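Local coordinates for PlzA (Borrelia burgdorferi, PDB 7MIE), which binds the bacterial second messenger cyclic di-GMP through its C-terminal PilZ domain and probably relays that signal in the tick-borne spirochaete, at residues L79-E85 with E135-L141; E59-G63 with N95-I101; I48-L52 with K154-L158; K36-I42 with L158-L163. One frame throughout, in Å; residues are numbered along the deposited sequence. Where two conformers were deposited one is given.

Contact 1: L79-E85 with E135-L141. With EDO (1,2-ethanediol), chain F.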
loop_
_atom_site.group_PDB
_atom_site.type_symbol
_atom_site.label_atom_id
_atom_site.label_comp_id
_atom_site.label_asym_id
_atom_site.label_seq_id
_atom_site.Cartn_x
_atom_site.Cartn_y
_atom_site.Cartn_z
ATOM N N LEU A 79 0.120 1.905 12.014
ATOM C CA LEU A 79 -0.332 1.543 10.689
ATOM C C LEU A 79 -1.028 2.749 10.069
ATOM O O LEU A 79 -1.289 3.734 10.754
ATOM C CB LEU A 79 -1.181 0.269 10.783
ATOM C CG LEU A 79 -2.651 0.388 11.210
ATOM C CD1 LEU A 79 -3.275 -1.029 11.342
ATOM C CD2 LEU A 79 -2.816 1.157 12.518
ATOM N N LYS A 80 -1.272 2.669 8.760
ATOM C CA LYS A 80 -1.927 3.758 8.053
ATOM C C LYS A 80 -3.256 3.243 7.507
ATOM O O LYS A 80 -3.312 2.191 6.875
ATOM C CB LYS A 80 -1.083 4.299 6.897
ATOM C CG LYS A 80 0.158 5.050 7.351
ATOM C CD LYS A 80 0.935 5.700 6.200
ATOM C CE LYS A 80 2.340 6.027 6.642
ATOM N NZ LYS A 80 3.114 6.532 5.479
ATOM N N LEU A 81 -4.306 4.033 7.752
ATOM C CA LEU A 81 -5.662 3.622 7.389
ATOM C C LEU A 81 -6.297 4.669 6.486
ATOM O O LEU A 81 -6.084 5.876 6.687
ATOM C CB LEU A 81 -6.545 3.452 8.637
ATOM C CG LEU A 81 -6.110 2.439 9.706
ATOM C CD1 LEU A 81 -7.272 2.212 10.708
ATOM C CD2 LEU A 81 -5.750 1.091 9.045
ATOM N N ILE A 82 -7.115 4.179 5.531
ATOM C CA ILE A 82 -7.880 5.041 4.631
ATOM C C ILE A 82 -9.334 5.074 5.085
ATOM O O ILE A 82 -9.985 4.022 5.274
ATOM C CB ILE A 82 -7.810 4.501 3.184
ATOM C CG1 ILE A 82 -6.381 4.609 2.623
ATOM C CG2 ILE A 82 -8.841 5.213 2.282
ATOM C CD1 ILE A 82 -6.171 3.649 1.418
ATOM N N PHE A 83 -9.836 6.321 5.206
ATOM C CA PHE A 83 -11.263 6.550 5.440
ATOM C C PHE A 83 -11.780 7.614 4.481
ATOM O O PHE A 83 -11.033 8.478 4.016
ATOM C CB PHE A 83 -11.479 7.056 6.879
ATOM C CG PHE A 83 -11.205 6.052 7.973
ATOM C CD1 PHE A 83 -12.132 5.059 8.280
ATOM C CD2 PHE A 83 -9.988 6.084 8.652
ATOM C CE1 PHE A 83 -11.849 4.126 9.276
ATOM C CE2 PHE A 83 -9.714 5.148 9.638
ATOM C CZ PHE A 83 -10.652 4.191 9.956
ATOM N N GLN A 84 -13.106 7.622 4.293
ATOM C CA GLN A 84 -13.702 8.758 3.587
ATOM C C GLN A 84 -13.459 10.041 4.382
ATOM O O GLN A 84 -13.395 10.019 5.599
ATOM C CB GLN A 84 -15.223 8.621 3.494
ATOM C CG GLN A 84 -15.650 7.435 2.655
ATOM C CD GLN A 84 -17.160 7.311 2.612
ATOM O OE1 GLN A 84 -17.856 7.418 3.625
ATOM N NE2 GLN A 84 -17.673 7.079 1.422
ATOM N N GLU A 85 -13.363 11.163 3.685
ATOM C CA GLU A 85 -13.201 12.453 4.349
ATOM C C GLU A 85 -14.435 12.751 5.208
ATOM O O GLU A 85 -15.527 12.277 4.883
ATOM C CB GLU A 85 -12.971 13.519 3.283
ATOM C CG GLU A 85 -12.716 14.913 3.813
ATOM C CD GLU A 85 -12.552 15.942 2.695
ATOM O OE1 GLU A 85 -11.396 16.436 2.498
ATOM O OE2 GLU A 85 -13.552 16.186 1.969
ATOM N N GLU A 135 -13.399 12.159 -1.810
ATOM C CA GLU A 135 -12.273 12.619 -1.013
ATOM C C GLU A 135 -12.042 11.644 0.128
ATOM O O GLU A 135 -12.992 11.112 0.709
ATOM C CB GLU A 135 -12.555 13.973 -0.360
ATOM C CG GLU A 135 -12.998 15.055 -1.332
ATOM C CD GLU A 135 -12.056 15.280 -2.503
ATOM O OE1 GLU A 135 -10.814 15.156 -2.301
ATOM O OE2 GLU A 135 -12.566 15.565 -3.623
ATOM N N TYR A 136 -10.757 11.491 0.469
ATOM C CA TYR A 136 -10.327 10.522 1.460
ATOM C C TYR A 136 -9.293 11.142 2.379
ATOM O O TYR A 136 -8.622 12.126 2.040
ATOM C CB TYR A 136 -9.705 9.276 0.791
ATOM C CG TYR A 136 -10.696 8.483 -0.022
ATOM C CD1 TYR A 136 -11.467 7.484 0.557
ATOM C CD2 TYR A 136 -10.927 8.806 -1.343
ATOM C CE1 TYR A 136 -12.423 6.796 -0.178
ATOM C CE2 TYR A 136 -11.895 8.142 -2.092
ATOM C CZ TYR A 136 -12.634 7.123 -1.509
ATOM O OH TYR A 136 -13.586 6.469 -2.245
ATOM N N ASN A 137 -9.147 10.517 3.557
ATOM C CA ASN A 137 -8.021 10.817 4.435
ATOM C C ASN A 137 -7.202 9.548 4.639
ATOM O O ASN A 137 -7.749 8.450 4.742
ATOM C CB ASN A 137 -8.446 11.308 5.829
ATOM C CG ASN A 137 -9.168 12.651 5.796
ATOM O OD1 ASN A 137 -10.281 12.765 6.334
ATOM N ND2 ASN A 137 -8.562 13.692 5.229
ATOM N N LEU A 138 -5.884 9.758 4.744
ATOM C CA LEU A 138 -4.951 8.679 5.106
ATOM C C LEU A 138 -4.438 9.024 6.504
ATOM O O LEU A 138 -3.847 10.100 6.691
ATOM C CB LEU A 138 -3.810 8.669 4.083
ATOM C CG LEU A 138 -2.740 7.577 4.294
ATOM C CD1 LEU A 138 -3.332 6.195 4.061
ATOM C CD2 LEU A 138 -1.580 7.778 3.343
ATOM N N LEU A 139 -4.692 8.156 7.497
ATOM C CA LEU A 139 -4.416 8.426 8.910
ATOM C C LEU A 139 -3.310 7.516 9.431
ATOM O O LEU A 139 -3.506 6.293 9.438
ATOM C CB LEU A 139 -5.657 8.093 9.745
ATOM C CG LEU A 139 -6.746 9.166 9.845
ATOM C CD1 LEU A 139 -7.401 9.393 8.500
ATOM C CD2 LEU A 139 -7.786 8.778 10.883
ATOM N N THR A 140 -2.253 8.125 9.998
ATOM C CA THR A 140 -1.211 7.334 10.639
ATOM C C THR A 140 -1.590 7.200 12.109
ATOM O O THR A 140 -1.740 8.235 12.798
ATOM C CB THR A 140 0.143 8.036 10.475
ATOM O OG1 THR A 140 0.469 8.268 9.097
ATOM C CG2 THR A 140 1.271 7.282 11.174
ATOM N N LEU A 141 -1.751 5.967 12.571
ATOM C CA LEU A 141 -2.223 5.668 13.913
ATOM C C LEU A 141 -1.175 4.828 14.636
ATOM O O LEU A 141 -0.787 3.772 14.135
ATOM C CB LEU A 141 -3.546 4.902 13.817
ATOM C CG LEU A 141 -4.699 5.701 13.200
ATOM C CD1 LEU A 141 -5.781 4.743 12.725
ATOM C CD2 LEU A 141 -5.264 6.647 14.264
HETATM C C1 EDO F . -0.595 10.146 6.058
HETATM O O1 EDO F . -1.033 9.802 7.382
HETATM C C2 EDO F . 0.335 11.269 5.897
HETATM O O2 EDO F . 0.481 11.995 7.102
HETATM O O HOH W 1 -12.046 11.240 7.886
HETATM O O HOH W 2 -16.157 7.204 -0.820
HETATM O O HOH W 3 -9.888 16.157 5.227
HETATM O O HOH W 4 -9.684 14.752 1.319
#

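Contact 2: E59-G63 with N95-I101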
loop_
_atom_site.group_PDB
_atom_site.type_symbol
_atom_site.label_atom_id
_atom_site.label_comp_id
_atom_site.label_asym_id
_atom_site.label_seq_id
_atom_site.Cartn_x
_atom_site.Cartn_y
_atom_site.Cartn_z
ATOM N N GLU A 59 -12.256 -1.976 11.648
ATOM C CA GLU A 59 -13.216 -1.109 12.335
ATOM C C GLU A 59 -12.501 -0.174 13.301
ATOM O O GLU A 59 -11.657 -0.611 14.106
ATOM C CB GLU A 59 -14.201 -2.001 13.094
ATOM C CG GLU A 59 -15.377 -1.180 13.605
ATOM C CD GLU A 59 -16.395 -1.955 14.443
ATOM O OE1 GLU A 59 -16.264 -3.197 14.577
ATOM O OE2 GLU A 59 -17.369 -1.293 14.923
ATOM N N MET A 60 -12.828 1.130 13.248
ATOM C CA MET A 60 -12.355 2.074 14.240
ATOM C C MET A 60 -13.526 2.491 15.135
ATOM O O MET A 60 -14.591 2.772 14.599
ATOM C CB MET A 60 -11.844 3.321 13.520
ATOM C CG MET A 60 -11.911 4.587 14.364
ATOM S SD MET A 60 -10.421 4.730 15.343
ATOM C CE MET A 60 -9.318 5.012 13.945
ATOM N N ARG A 61 -13.308 2.507 16.458
ATOM C CA ARG A 61 -14.303 2.979 17.407
ATOM C C ARG A 61 -13.778 4.203 18.137
ATOM O O ARG A 61 -12.632 4.229 18.616
ATOM C CB ARG A 61 -14.473 1.953 18.525
ATOM C CG ARG A 61 -15.521 0.909 18.245
ATOM C CD ARG A 61 -16.912 1.481 18.518
ATOM N NE ARG A 61 -17.280 0.267 17.874
ATOM C CZ ARG A 61 -17.679 -0.835 18.490
ATOM N NH1 ARG A 61 -17.868 -0.832 19.801
ATOM N NH2 ARG A 61 -17.947 -1.906 17.768
ATOM N N ILE A 62 -14.650 5.219 18.231
ATOM C CA ILE A 62 -14.325 6.461 18.925
ATOM C C ILE A 62 -15.511 6.749 19.829
ATOM O O ILE A 62 -16.514 7.303 19.378
ATOM C CB ILE A 62 -14.057 7.604 17.933
ATOM C CG1 ILE A 62 -12.959 7.232 16.912
ATOM C CG2 ILE A 62 -13.666 8.884 18.702
ATOM C CD1 ILE A 62 -13.096 7.947 15.594
ATOM N N GLY A 63 -15.417 6.288 21.080
ATOM C CA GLY A 63 -16.603 6.199 21.918
ATOM C C GLY A 63 -17.584 5.188 21.325
ATOM O O GLY A 63 -17.225 4.030 21.084
ATOM N N ASN A 95 -12.235 13.628 20.305
ATOM C CA ASN A 95 -11.870 12.707 21.366
ATOM C C ASN A 95 -10.364 12.792 21.660
ATOM O O ASN A 95 -9.758 11.793 22.027
ATOM C CB ASN A 95 -12.260 11.283 20.940
ATOM C CG ASN A 95 -12.370 10.321 22.102
ATOM O OD1 ASN A 95 -13.028 10.656 23.086
ATOM N ND2 ASN A 95 -11.733 9.150 22.018
ATOM N N LYS A 96 -9.749 13.968 21.451
ATOM C CA LYS A 96 -8.361 14.242 21.784
ATOM C C LYS A 96 -7.458 13.311 20.963
ATOM O O LYS A 96 -6.392 12.930 21.419
ATOM C CB LYS A 96 -8.105 14.120 23.299
ATOM C CG LYS A 96 -9.005 14.999 24.197
ATOM C CD LYS A 96 -8.871 16.488 23.909
ATOM C CE LYS A 96 -9.678 17.434 24.792
ATOM N NZ LYS A 96 -11.097 17.012 24.942
ATOM N N ASN A 97 -7.907 12.991 19.755
ATOM C CA ASN A 97 -7.131 12.200 18.790
ATOM C C ASN A 97 -6.786 10.792 19.281
ATOM O O ASN A 97 -5.785 10.197 18.842
ATOM C CB ASN A 97 -5.901 12.970 18.318
ATOM C CG ASN A 97 -6.262 14.029 17.305
ATOM O OD1 ASN A 97 -5.529 15.011 17.132
ATOM N ND2 ASN A 97 -7.386 13.884 16.653
ATOM N N LEU A 98 -7.677 10.198 20.078
ATOM C CA LEU A 98 -7.569 8.820 20.520
ATOM C C LEU A 98 -8.760 8.035 19.999
ATOM O O LEU A 98 -9.870 8.542 19.896
ATOM C CB LEU A 98 -7.621 8.782 22.054
ATOM C CG LEU A 98 -6.503 9.533 22.778
ATOM C CD1 LEU A 98 -6.776 9.580 24.285
ATOM C CD2 LEU A 98 -5.154 8.897 22.504
ATOM N N GLY A 99 -8.530 6.755 19.732
ATOM C CA GLY A 99 -9.598 5.834 19.377
ATOM C C GLY A 99 -9.122 4.401 19.588
ATOM O O GLY A 99 -8.131 4.163 20.281
ATOM N N SER A 100 -9.868 3.441 19.039
ATOM C CA SER A 100 -9.472 2.048 19.178
ATOM C C SER A 100 -9.801 1.327 17.878
ATOM O O SER A 100 -10.783 1.656 17.219
ATOM C CB SER A 100 -10.168 1.390 20.364
ATOM O OG SER A 100 -9.998 2.146 21.560
ATOM N N ILE A 101 -8.991 0.328 17.509
ATOM C CA ILE A 101 -9.228 -0.388 16.281
ATOM C C ILE A 101 -9.235 -1.884 16.549
ATOM O O ILE A 101 -8.530 -2.365 17.471
ATOM C CB ILE A 101 -8.175 -0.087 15.197
ATOM C CG1 ILE A 101 -6.761 -0.455 15.664
ATOM C CG2 ILE A 101 -8.291 1.394 14.792
ATOM C CD1 ILE A 101 -5.692 -0.063 14.642
#

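Contact 3: I48-L52 with K154-L158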
loop_
_atom_site.group_PDB
_atom_site.type_symbol
_atom_site.label_atom_id
_atom_site.label_comp_id
_atom_site.label_asym_id
_atom_site.label_seq_id
_atom_site.Cartn_x
_atom_site.Cartn_y
_atom_site.Cartn_z
ATOM N N ILE A 48 0.441 -10.086 1.067
ATOM C CA ILE A 48 0.841 -9.631 2.393
ATOM C C ILE A 48 -0.263 -9.964 3.404
ATOM O O ILE A 48 0.009 -10.476 4.480
ATOM C CB ILE A 48 1.159 -8.116 2.407
ATOM C CG1 ILE A 48 2.319 -7.817 1.457
ATOM C CG2 ILE A 48 1.460 -7.627 3.824
ATOM C CD1 ILE A 48 3.578 -8.520 1.835
ATOM N N ASN A 49 -1.516 -9.668 3.049
ATOM C CA ASN A 49 -2.623 -9.965 3.948
ATOM C C ASN A 49 -2.686 -11.460 4.253
ATOM O O ASN A 49 -2.944 -11.824 5.389
ATOM C CB ASN A 49 -3.967 -9.464 3.415
ATOM C CG ASN A 49 -4.027 -7.944 3.539
ATOM O OD1 ASN A 49 -3.589 -7.227 2.643
ATOM N ND2 ASN A 49 -4.441 -7.426 4.683
ATOM N N SER A 50 -2.445 -12.291 3.243
ATOM C CA SER A 50 -2.435 -13.745 3.394
ATOM C C SER A 50 -1.345 -14.183 4.367
ATOM O O SER A 50 -1.583 -14.974 5.290
ATOM C CB SER A 50 -2.206 -14.398 2.063
ATOM O OG SER A 50 -3.408 -14.395 1.349
ATOM N N PHE A 51 -0.120 -13.686 4.142
ATOM C CA PHE A 51 0.990 -14.013 5.029
ATOM C C PHE A 51 0.722 -13.617 6.475
ATOM O O PHE A 51 0.948 -14.400 7.420
ATOM C CB PHE A 51 2.278 -13.365 4.482
ATOM C CG PHE A 51 3.492 -13.504 5.367
ATOM C CD1 PHE A 51 4.052 -14.759 5.628
ATOM C CD2 PHE A 51 4.131 -12.393 5.902
ATOM C CE1 PHE A 51 5.170 -14.868 6.456
ATOM C CE2 PHE A 51 5.270 -12.504 6.696
ATOM C CZ PHE A 51 5.807 -13.750 6.977
ATOM N N LEU A 52 0.244 -12.354 6.664
ATOM C CA LEU A 52 0.033 -11.845 8.015
ATOM C C LEU A 52 -1.251 -12.412 8.630
ATOM O O LEU A 52 -1.401 -12.289 9.835
ATOM C CB LEU A 52 -0.084 -10.308 7.985
ATOM C CG LEU A 52 1.128 -9.525 7.471
ATOM C CD1 LEU A 52 0.820 -7.999 7.559
ATOM C CD2 LEU A 52 2.394 -9.809 8.289
ATOM N N LYS A 154 6.302 -10.721 11.977
ATOM C CA LYS A 154 6.265 -10.914 10.538
ATOM C C LYS A 154 6.450 -9.594 9.791
ATOM O O LYS A 154 7.091 -9.572 8.748
ATOM C CB LYS A 154 4.898 -11.479 10.159
ATOM C CG LYS A 154 4.757 -12.975 10.458
ATOM C CD LYS A 154 3.380 -13.430 9.998
ATOM C CE LYS A 154 3.206 -14.921 10.257
ATOM N NZ LYS A 154 1.787 -15.279 10.040
ATOM N N VAL A 155 5.964 -8.498 10.375
ATOM C CA VAL A 155 6.159 -7.199 9.726
ATOM C C VAL A 155 7.656 -6.879 9.761
ATOM O O VAL A 155 8.227 -6.390 8.777
ATOM C CB VAL A 155 5.304 -6.106 10.419
ATOM C CG1 VAL A 155 5.645 -4.715 9.872
ATOM C CG2 VAL A 155 3.797 -6.403 10.239
ATOM N N GLY A 156 8.313 -7.223 10.876
ATOM C CA GLY A 156 9.757 -6.987 10.934
ATOM C C GLY A 156 10.519 -7.806 9.891
ATOM O O GLY A 156 11.417 -7.278 9.212
ATOM N N LYS A 157 10.085 -9.042 9.673
ATOM C CA LYS A 157 10.728 -9.857 8.649
ATOM C C LYS A 157 10.522 -9.273 7.254
ATOM O O LYS A 157 11.420 -9.318 6.400
ATOM C CB LYS A 157 10.205 -11.298 8.725
ATOM C CG LYS A 157 10.663 -12.023 9.989
ATOM C CD LYS A 157 9.970 -13.353 10.206
ATOM C CE LYS A 157 10.741 -14.271 11.137
ATOM N NZ LYS A 157 10.147 -15.635 11.090
ATOM N N LEU A 158 9.317 -8.759 6.984
ATOM C CA LEU A 158 9.055 -8.099 5.709
ATOM C C LEU A 158 9.884 -6.829 5.564
ATOM O O LEU A 158 10.385 -6.550 4.464
ATOM C CB LEU A 158 7.562 -7.728 5.586
ATOM C CG LEU A 158 6.626 -8.945 5.448
ATOM C CD1 LEU A 158 5.182 -8.485 5.672
ATOM C CD2 LEU A 158 6.785 -9.597 4.080
HETATM O O HOH W 5 0.223 -13.547 11.679
#

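Contact 4: K36-I42 with L158-L163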
loop_
_atom_site.group_PDB
_atom_site.type_symbol
_atom_site.label_atom_id
_atom_site.label_comp_id
_atom_site.label_asym_id
_atom_site.label_seq_id
_atom_site.Cartn_x
_atom_site.Cartn_y
_atom_site.Cartn_z
ATOM N N LYS A 36 14.926 -0.199 14.701
ATOM C CA LYS A 36 15.636 -0.296 13.438
ATOM C C LYS A 36 14.797 0.304 12.314
ATOM O O LYS A 36 15.350 0.924 11.408
ATOM C CB LYS A 36 15.962 -1.764 13.150
ATOM C CG LYS A 36 16.766 -1.989 11.886
ATOM C CD LYS A 36 17.264 -3.403 11.720
ATOM C CE LYS A 36 17.937 -3.487 10.363
ATOM N NZ LYS A 36 18.896 -4.593 10.309
ATOM N N TYR A 37 13.470 0.107 12.372
ATOM C CA TYR A 37 12.618 0.418 11.216
ATOM C C TYR A 37 11.669 1.571 11.484
ATOM O O TYR A 37 10.595 1.690 10.871
ATOM C CB TYR A 37 11.888 -0.835 10.700
ATOM C CG TYR A 37 12.859 -1.847 10.129
ATOM C CD1 TYR A 37 13.694 -1.494 9.077
ATOM C CD2 TYR A 37 12.929 -3.147 10.601
ATOM C CE1 TYR A 37 14.609 -2.390 8.533
ATOM C CE2 TYR A 37 13.822 -4.069 10.055
ATOM C CZ TYR A 37 14.681 -3.674 9.032
ATOM O OH TYR A 37 15.579 -4.540 8.468
ATOM N N ARG A 38 12.073 2.447 12.400
ATOM C CA ARG A 38 11.240 3.599 12.701
ATOM C C ARG A 38 11.047 4.377 11.405
ATOM O O ARG A 38 11.988 4.598 10.634
ATOM C CB ARG A 38 11.852 4.428 13.847
ATOM C CG ARG A 38 11.124 5.742 14.109
ATOM C CD ARG A 38 11.452 6.339 15.469
ATOM N NE ARG A 38 12.247 5.382 16.232
ATOM C CZ ARG A 38 13.556 5.491 16.471
ATOM N NH1 ARG A 38 14.182 4.553 17.165
ATOM N NH2 ARG A 38 14.231 6.543 16.033
ATOM N N GLY A 39 9.773 4.671 11.105
ATOM C CA GLY A 39 9.436 5.476 9.947
ATOM C C GLY A 39 9.244 4.671 8.657
ATOM O O GLY A 39 8.941 5.243 7.606
ATOM N N LYS A 40 9.439 3.349 8.725
ATOM C CA LYS A 40 9.338 2.510 7.538
ATOM C C LYS A 40 8.024 1.746 7.527
ATOM O O LYS A 40 7.398 1.614 8.562
ATOM C CB LYS A 40 10.505 1.517 7.504
ATOM C CG LYS A 40 11.885 2.194 7.523
ATOM C CD LYS A 40 12.102 3.233 6.433
ATOM C CE LYS A 40 13.556 3.723 6.476
ATOM N NZ LYS A 40 13.747 4.729 5.400
ATOM N N GLU A 41 7.577 1.297 6.350
ATOM C CA GLU A 41 6.271 0.653 6.285
ATOM C C GLU A 41 6.258 -0.437 5.221
ATOM O O GLU A 41 7.088 -0.435 4.300
ATOM C CB GLU A 41 5.188 1.703 5.952
ATOM C CG GLU A 41 5.330 2.257 4.511
ATOM C CD GLU A 41 4.461 3.414 4.009
ATOM O OE1 GLU A 41 3.473 3.742 4.683
ATOM O OE2 GLU A 41 4.755 3.939 2.889
ATOM N N ILE A 42 5.223 -1.306 5.285
ATOM C CA ILE A 42 4.961 -2.266 4.230
ATOM C C ILE A 42 3.556 -1.982 3.699
ATOM O O ILE A 42 2.590 -1.997 4.467
ATOM C CB ILE A 42 5.018 -3.694 4.836
ATOM C CG1 ILE A 42 6.396 -4.045 5.445
ATOM C CG2 ILE A 42 4.571 -4.717 3.786
ATOM C CD1 ILE A 42 7.533 -4.048 4.392
ATOM N N LEU A 158 9.317 -8.759 6.984
ATOM C CA LEU A 158 9.055 -8.099 5.709
ATOM C C LEU A 158 9.884 -6.829 5.564
ATOM O O LEU A 158 10.385 -6.550 4.464
ATOM C CB LEU A 158 7.562 -7.728 5.586
ATOM C CG LEU A 158 6.626 -8.945 5.448
ATOM C CD1 LEU A 158 5.182 -8.485 5.672
ATOM C CD2 LEU A 158 6.785 -9.597 4.080
ATOM N N LEU A 159 10.082 -6.081 6.665
ATOM C CA LEU A 159 10.922 -4.888 6.580
ATOM C C LEU A 159 12.402 -5.264 6.337
ATOM O O LEU A 159 13.057 -4.576 5.584
ATOM C CB LEU A 159 10.775 -4.023 7.838
ATOM C CG LEU A 159 9.420 -3.332 7.961
ATOM C CD1 LEU A 159 9.164 -2.898 9.390
ATOM C CD2 LEU A 159 9.358 -2.141 6.976
ATOM N N ASP A 160 12.884 -6.371 6.898
ATOM C CA ASP A 160 14.222 -6.845 6.572
ATOM C C ASP A 160 14.355 -7.108 5.079
ATOM O O ASP A 160 15.351 -6.722 4.473
ATOM C CB ASP A 160 14.493 -8.193 7.244
ATOM C CG ASP A 160 14.799 -8.124 8.719
ATOM O OD1 ASP A 160 15.205 -7.018 9.221
ATOM O OD2 ASP A 160 14.683 -9.214 9.360
ATOM N N LEU A 161 13.347 -7.731 4.491
ATOM C CA LEU A 161 13.385 -8.017 3.053
ATOM C C LEU A 161 13.314 -6.727 2.240
ATOM O O LEU A 161 14.018 -6.583 1.239
ATOM C CB LEU A 161 12.236 -8.951 2.683
ATOM C CG LEU A 161 12.302 -10.327 3.346
ATOM C CD1 LEU A 161 11.109 -11.161 2.873
ATOM C CD2 LEU A 161 13.618 -11.039 2.993
ATOM N N LYS A 162 12.466 -5.782 2.669
ATOM C CA LYS A 162 12.418 -4.504 1.975
ATOM C C LYS A 162 13.754 -3.776 2.037
ATOM O O LYS A 162 14.178 -3.210 1.018
ATOM C CB LYS A 162 11.259 -3.647 2.529
ATOM C CG LYS A 162 11.054 -2.360 1.742
ATOM C CD LYS A 162 9.775 -1.594 2.212
ATOM C CE LYS A 162 9.602 -0.347 1.343
ATOM N NZ LYS A 162 8.409 0.436 1.765
ATOM N N LEU A 163 14.421 -3.784 3.198
ATOM C CA LEU A 163 15.730 -3.137 3.338
ATOM C C LEU A 163 16.766 -3.772 2.398
ATOM O O LEU A 163 17.575 -3.075 1.794
ATOM C CB LEU A 163 16.234 -3.268 4.787
ATOM C CG LEU A 163 17.685 -2.846 5.047
ATOM C CD1 LEU A 163 17.881 -1.356 4.717
ATOM C CD2 LEU A 163 18.032 -3.087 6.513
HETATM O O HOH W 6 17.063 -6.951 11.115
HETATM O O HOH W 7 9.416 2.030 4.098
HETATM O O HOH W 8 6.365 2.747 1.022
#

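Contact 1: L79-E85 with E135-L141
Three antiparallel hydrogen-bonded pairs, Leu79 with Leu141, Leu81 with Leu139 and Phe83 with Asn137, join the strands. Each pair bonds in both directions; the N of Leu139 meets the O of Leu81 at 2.8 Å, with an N-H...O angle of 169°. A further bond, Glu85 N to Glu135 O at 3.0 Å, carries the pairing past the strand end. The axes of the short strand segments run at 154°, in an antiparallel sheet of the PilZN3 domain where strands 65-74 and 119-131 flank the pair. On the face of Leu79, Leu81 and Phe83, Leu81 CD1 meets Leu141 CD1 at 3.6 Å, nearly perpendicular, and helix 88-94 covers Phe83 and Leu139. On the other face, Leu138, CG opposite its backbone N (chi1 -179°), turns CD1 onto Ile82 CG1 (3.7 Å), while Lys80 runs alongside Thr140 to a salt bridge with Glu41. 1,2-Ethanediol O1 donates to Leu138 O (2.9 Å). One water donates to Gln84 O and Asn137 OD1; another bridges Gln84 NE2 and Tyr136 OH.

Contact 2: E59-G63 with N95-I101
The flat amide of Asn95 is met at CG and ND2 by the CG2 methyl of Ile62, which also touches Asn95 CB at 3.6 Å; the two side chains lie alongside one another, pointing opposite ways. Within the amide plane, ND2 of Asn95 donates to Leu98 O at 2.9 Å, approaching from above that carbonyl's plane, and so fixes the amide's rotation across the type I' turn from Asn95 to Leu98. The guanidinium of Arg61 takes Glu59 OE2 at its edge, in plane, with NH2 at 3.0 Å in a salt bridge; the carboxylate is itself approached from 43° out of its plane, and OE2 is shared with Thr66. Arg61 and Ser100 form the antiparallel hydrogen-bonded pair: Arg61 N reaches Ser100 O at 2.8 Å with an N-H...O angle of 173°, and Ser100 N returns to Arg61 O at 2.9 Å. Met60 swings CG roughly opposite its backbone N (chi1 154°), then bends twice, bringing CE to 3.9 Å from Ile101 CG2. Beyond the pair, strand 98-102 continues the sheet to strand 119-131, strand 57-62 to strand 65-74, and helix 88-94 packs on Met60 through Val88 and on Ile62 through Ala91 and Leu92.

Contact 3: I48-L52 with K154-L158
Two helices of the PilZN3 domain, 46-52 and 149-164, pack here with their short segments 137° apart and 11.2 Å between axes, a separation bridged by side chains, not by backbone-to-backbone contact. Phe51 and Lys154 carry much of it. The lysine chain is extended beyond CG and passes over one face of the Phe51 ring, its CD 4.0 Å from the ring centroid and 18° off the normal, a CH-pi contact displaced toward the rim. Lys154 CB and CG also lie against Phe51 CE2 and CZ. The chain then rises away from that face, so that NZ stands above the ring and donates to Phe51 O at 2.9 Å, in the carbonyl plane; NZ also donates to a water that in turn donates to Leu52 O at 2.8 Å. Deeper in, Leu158 is the hub: its CG meets Phe51 CE2 at 4.0 Å, CD1 meets Leu52 CD2 at 4.0 Å, and CD2 meets Ile48 CD1 at 4.1 Å. Leu52 CD2 additionally presses on Lys154 CB at 3.5 Å. The helix end at Leu52 therefore presents two carbonyls to one ammonium, one directly and one through water, which would favour the charged lysine. Any cation-pi term is weak at most, because the hydrocarbon part of the chain, rather than the charge, lies nearest the ring.

Contact 4: K36-I42 with L158-L163
Asp160 OD1 is gripped by the hydroxyl of Tyr37, which donates at 2.6 Å to the anti lone pair, and by a water (2.7 Å) that also accepts from Lys36 NZ. The other carboxylate oxygen, OD2, is held by Tyr33, so both ends of the group are fixed. The Tyr37 ring is sandwiched: Lys36 CG covers one face and Leu159 CB the opposite one, 3.7 Å from the ring centroid and 14° off the normal. Leu163 CD2 lies at the ring edge, 3.5 Å from Tyr37 OH. Tyr37 is the first residue to leave the helix 26-36 conformation and starts a type II turn to Lys40, with Gly39 at positive phi; the turn links helix 26-36 to strand 42-43, and Tyr37 and Ile42 both pack on helix 149-164. Farther along, Ile42 sends CD1 to Leu159 CD2 at 3.7 Å and packs CG1 against Leu158 CB. Lys162, stretched out from a chi1 of -174°, places NZ 3.0 Å from Glu41 O; a second water links NZ to Glu41 N.

In the fold
Contacts 1 and 2 belong to the same antiparallel sheet, with centres 13 Å apart, and touch where Leu141 and Phe83 pack on Met60 and Leu79 on Ile101. Contacts 3 and 4, with centres 11 Å apart, both use helix 149-164 and share Leu158. The Lys80 to Glu41 salt bridge (NZ to OE1, 2.9 Å) ties contact 1 to contact 4. Along the chain the segments of contacts 1 and 2 alternate, and both contacts fall within the span enclosed by contact 3, itself enclosed by contact 4. Helix 149-164 thus packs against segments some hundred residues earlier, 48-52 and 36-42. The Lys162 side chain is about 7 Å from bound cyclic di-GMP, so contact 4 lies near the ligand.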